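Local atomic coordinates of hypothetical protein BSU32300 (Bacillus subtilis subsp. subtilis str. 168, PDB entry 1YLM), a protein that is probably an RNase, the toxic component of a putative type VII toxin-antitoxin system, and forms a homodimer. Residues Leu122-Phe125 / Pro126-Arg130. Sequence-based numbering, arbitrary orientation.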
ATOM      1  N   LEU A 122      -1.235  -2.570  20.004  1.00 20.21           N
ATOM      2  CA  LEU A 122      -0.935  -1.466  19.079  1.00 20.54           C
ATOM      3  C   LEU A 122      -0.609  -0.152  19.802  1.00 20.92           C
ATOM      4  O   LEU A 122       0.426   0.468  19.534  1.00 20.11           O
ATOM      5  CB  LEU A 122      -2.067  -1.283  18.057  1.00 20.50           C
ATOM      6  CG  LEU A 122      -2.180  -2.403  17.013  1.00 19.58           C
ATOM      7  CD1 LEU A 122      -3.484  -2.299  16.243  1.00 19.56           C
ATOM      8  CD2 LEU A 122      -0.978  -2.386  16.053  1.00 19.21           C
ATOM      9  N   GLN A 123      -1.469   0.246  20.736  1.00 21.13           N
ATOM     10  CA  GLN A 123      -1.256   1.446  21.543  1.00 22.68           C
ATOM     11  C   GLN A 123       0.061   1.409  22.317  1.00 21.67           C
ATOM     12  O   GLN A 123       0.722   2.429  22.473  1.00 21.45           O
ATOM     13  CB  GLN A 123      -2.404   1.640  22.540  1.00 22.61           C
ATOM     14  CG  GLN A 123      -3.765   1.879  21.892  1.00 25.71           C
ATOM     15  CD  GLN A 123      -4.908   1.871  22.898  1.00 25.43           C
ATOM     16  OE1 GLN A 123      -4.806   1.282  23.979  1.00 32.03           O
ATOM     17  NE2 GLN A 123      -6.006   2.523  22.545  1.00 28.83           N
ATOM     18  N   ASP A 124       0.426   0.228  22.803  1.00 21.28           N
ATOM     19  CA  ASP A 124       1.642   0.070  23.603  1.00 20.68           C
ATOM     20  C   ASP A 124       2.935   0.004  22.802  1.00 19.54           C
ATOM     21  O   ASP A 124       4.006   0.213  23.361  1.00 18.07           O
ATOM     22  CB  ASP A 124       1.529  -1.175  24.483  1.00 20.95           C
ATOM     23  CG  ASP A 124       0.520  -0.999  25.600  1.00 22.10           C
ATOM     24  OD1 ASP A 124       0.169   0.158  25.913  1.00 25.73           O
ATOM     25  OD2 ASP A 124       0.085  -2.019  26.161  1.00 23.42           O
ATOM     26  N   PHE A 125       2.836  -0.292  21.504  1.00 19.06           N
ATOM     27  CA  PHE A 125       4.034  -0.453  20.660  1.00 18.55           C
ATOM     28  C   PHE A 125       4.981   0.772  20.685  1.00 18.09           C
ATOM     29  O   PHE A 125       6.183   0.608  20.920  1.00 17.21           O
ATOM     30  CB  PHE A 125       3.656  -0.854  19.226  1.00 18.67           C
ATOM     31  CG  PHE A 125       4.844  -1.040  18.304  1.00 19.02           C
ATOM     32  CD1 PHE A 125       5.645  -2.191  18.390  1.00 20.34           C
ATOM     33  CD2 PHE A 125       5.173  -0.071  17.369  1.00 19.81           C
ATOM     34  CE1 PHE A 125       6.751  -2.354  17.556  1.00 19.28           C
ATOM     35  CE2 PHE A 125       6.264  -0.239  16.507  1.00 20.16           C
ATOM     36  CZ  PHE A 125       7.050  -1.374  16.601  1.00 18.34           C
ATOM     37  N   PRO A 126       4.450   1.997  20.449  1.00 18.88           N
ATOM     38  CA  PRO A 126       5.320   3.188  20.544  1.00 19.06           C
ATOM     39  C   PRO A 126       5.963   3.354  21.924  1.00 19.60           C
ATOM     40  O   PRO A 126       7.126   3.752  22.018  1.00 19.14           O
ATOM     41  CB  PRO A 126       4.359   4.366  20.270  1.00 19.17           C
ATOM     42  CG  PRO A 126       3.194   3.784  19.582  1.00 19.39           C
ATOM     43  CD  PRO A 126       3.072   2.356  20.051  1.00 18.47           C
ATOM     44  N   LYS A 127       5.211   3.066  22.982  1.00 19.99           N
ATOM     45  CA  LYS A 127       5.747   3.127  24.340  1.00 21.65           C
ATOM     46  C   LYS A 127       6.945   2.176  24.522  1.00 20.33           C
ATOM     47  O   LYS A 127       7.975   2.573  25.073  1.00 20.64           O
ATOM     48  CB  LYS A 127       4.662   2.797  25.371  1.00 21.33           C
ATOM     49  CG  LYS A 127       3.411   3.677  25.286  1.00 24.52           C
ATOM     50  CD  LYS A 127       2.360   3.264  26.348  1.00 25.54           C
ATOM     51  CE  LYS A 127       2.982   3.213  27.761  1.00 31.78           C
ATOM     52  NZ  LYS A 127       1.969   3.457  28.863  1.00 35.02           N
ATOM     53  N   ARG A 128       6.799   0.930  24.082  1.00 20.07           N
ATOM     54  CA  ARG A 128       7.886  -0.058  24.139  1.00 19.65           C
ATOM     55  C   ARG A 128       9.122   0.436  23.396  1.00 19.18           C
ATOM     56  O   ARG A 128      10.242   0.349  23.911  1.00 19.30           O
ATOM     57  CB  ARG A 128       7.457  -1.396  23.515  1.00 20.06           C
ATOM     58  CG  ARG A 128       6.283  -2.066  24.203  1.00 20.34           C
ATOM     59  CD  ARG A 128       6.634  -2.731  25.520  1.00 27.05           C
ATOM     60  NE  ARG A 128       5.405  -3.262  26.124  1.00 28.76           N
ATOM     61  CZ  ARG A 128       4.630  -2.594  26.976  1.00 32.14           C
ATOM     62  NH1 ARG A 128       4.961  -1.372  27.386  1.00 31.40           N
ATOM     63  NH2 ARG A 128       3.516  -3.160  27.438  1.00 34.03           N
ATOM     64  N   ILE A 129       8.924   0.931  22.176  1.00 18.56           N
ATOM     65  CA  ILE A 129      10.046   1.442  21.388  1.00 17.59           C
ATOM     66  C   ILE A 129      10.747   2.619  22.083  1.00 17.54           C
ATOM     67  O   ILE A 129      11.980   2.656  22.161  1.00 16.83           O
ATOM     68  CB  ILE A 129       9.640   1.870  19.958  1.00 17.02           C
ATOM     69  CG1 ILE A 129       9.022   0.695  19.160  1.00 16.87           C
ATOM     70  CG2 ILE A 129      10.847   2.420  19.223  1.00 17.07           C
ATOM     71  CD1 ILE A 129       9.929  -0.557  19.000  1.00 15.75           C
ATOM     72  N   ARG A 130       9.965   3.581  22.555  1.00 17.89           N
ATOM     73  CA  ARG A 130      10.536   4.748  23.213  1.00 18.34           C
ATOM     74  C   ARG A 130      11.284   4.400  24.485  1.00 18.74           C
ATOM     75  O   ARG A 130      12.338   4.974  24.714  1.00 18.81           O
ATOM     76  CB  ARG A 130       9.473   5.800  23.512  1.00 18.21           C
ATOM     77  CG  ARG A 130       8.952   6.506  22.293  1.00 18.86           C
ATOM     78  CD  ARG A 130       7.854   7.451  22.726  1.00 22.97           C
ATOM     79  NE  ARG A 130       7.225   8.058  21.576  1.00 23.97           N
ATOM     80  CZ  ARG A 130       5.942   7.934  21.268  1.00 23.87           C
ATOM     81  NH1 ARG A 130       5.103   7.269  22.062  1.00 24.29           N
ATOM     82  NH2 ARG A 130       5.501   8.527  20.175  1.00 24.38           N
TER
HETATM   83  O   HOH W   1       0.918   0.783  28.685  1.00 51.31           O
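Phe125 and Ile129 meet one turn apart on the buried side of helix 119-137. Phe125 CG is anti to the backbone N (chi1 -180°), which sends the ring outward and leaning toward the next turn. Phe125 CB packs on Pro126 CD at 3.4 Å. CG and CD2 lie near Pro126 N, which approaches obliquely. Farther out, CE2 meets Ile129 CG1, and CE1 meets both CG1 and CD1. Ile129 CG1 makes a CH-pi contact over one face, 4.0 Å from the centroid of the Phe125 ring. At the tip, Phe125 CZ touches Ile129 CD1 at 3.8 Å. Ile129 N donates to Phe125 O at 3.0 Å. Pro126 has no N-H to give, and the helix kinks there.

Asp124 works on the more open side. Its OD1 accepts from a water that in turn accepts from Lys127 NZ. Asp124 OD2 lies 3.8 Å from Arg128 NH2, a long salt bridge. No N-H points at this oxygen, so only the charges attract. The main partner of Arg128 NH2 is Glu85 of helix 83-93.

This i to i+4 pairing packs against other HepT-like domain helices: Phe125 and Ile129 on helix 32-59, Phe125 on Leu89, Pro126 on Phe16 of helix 6-23.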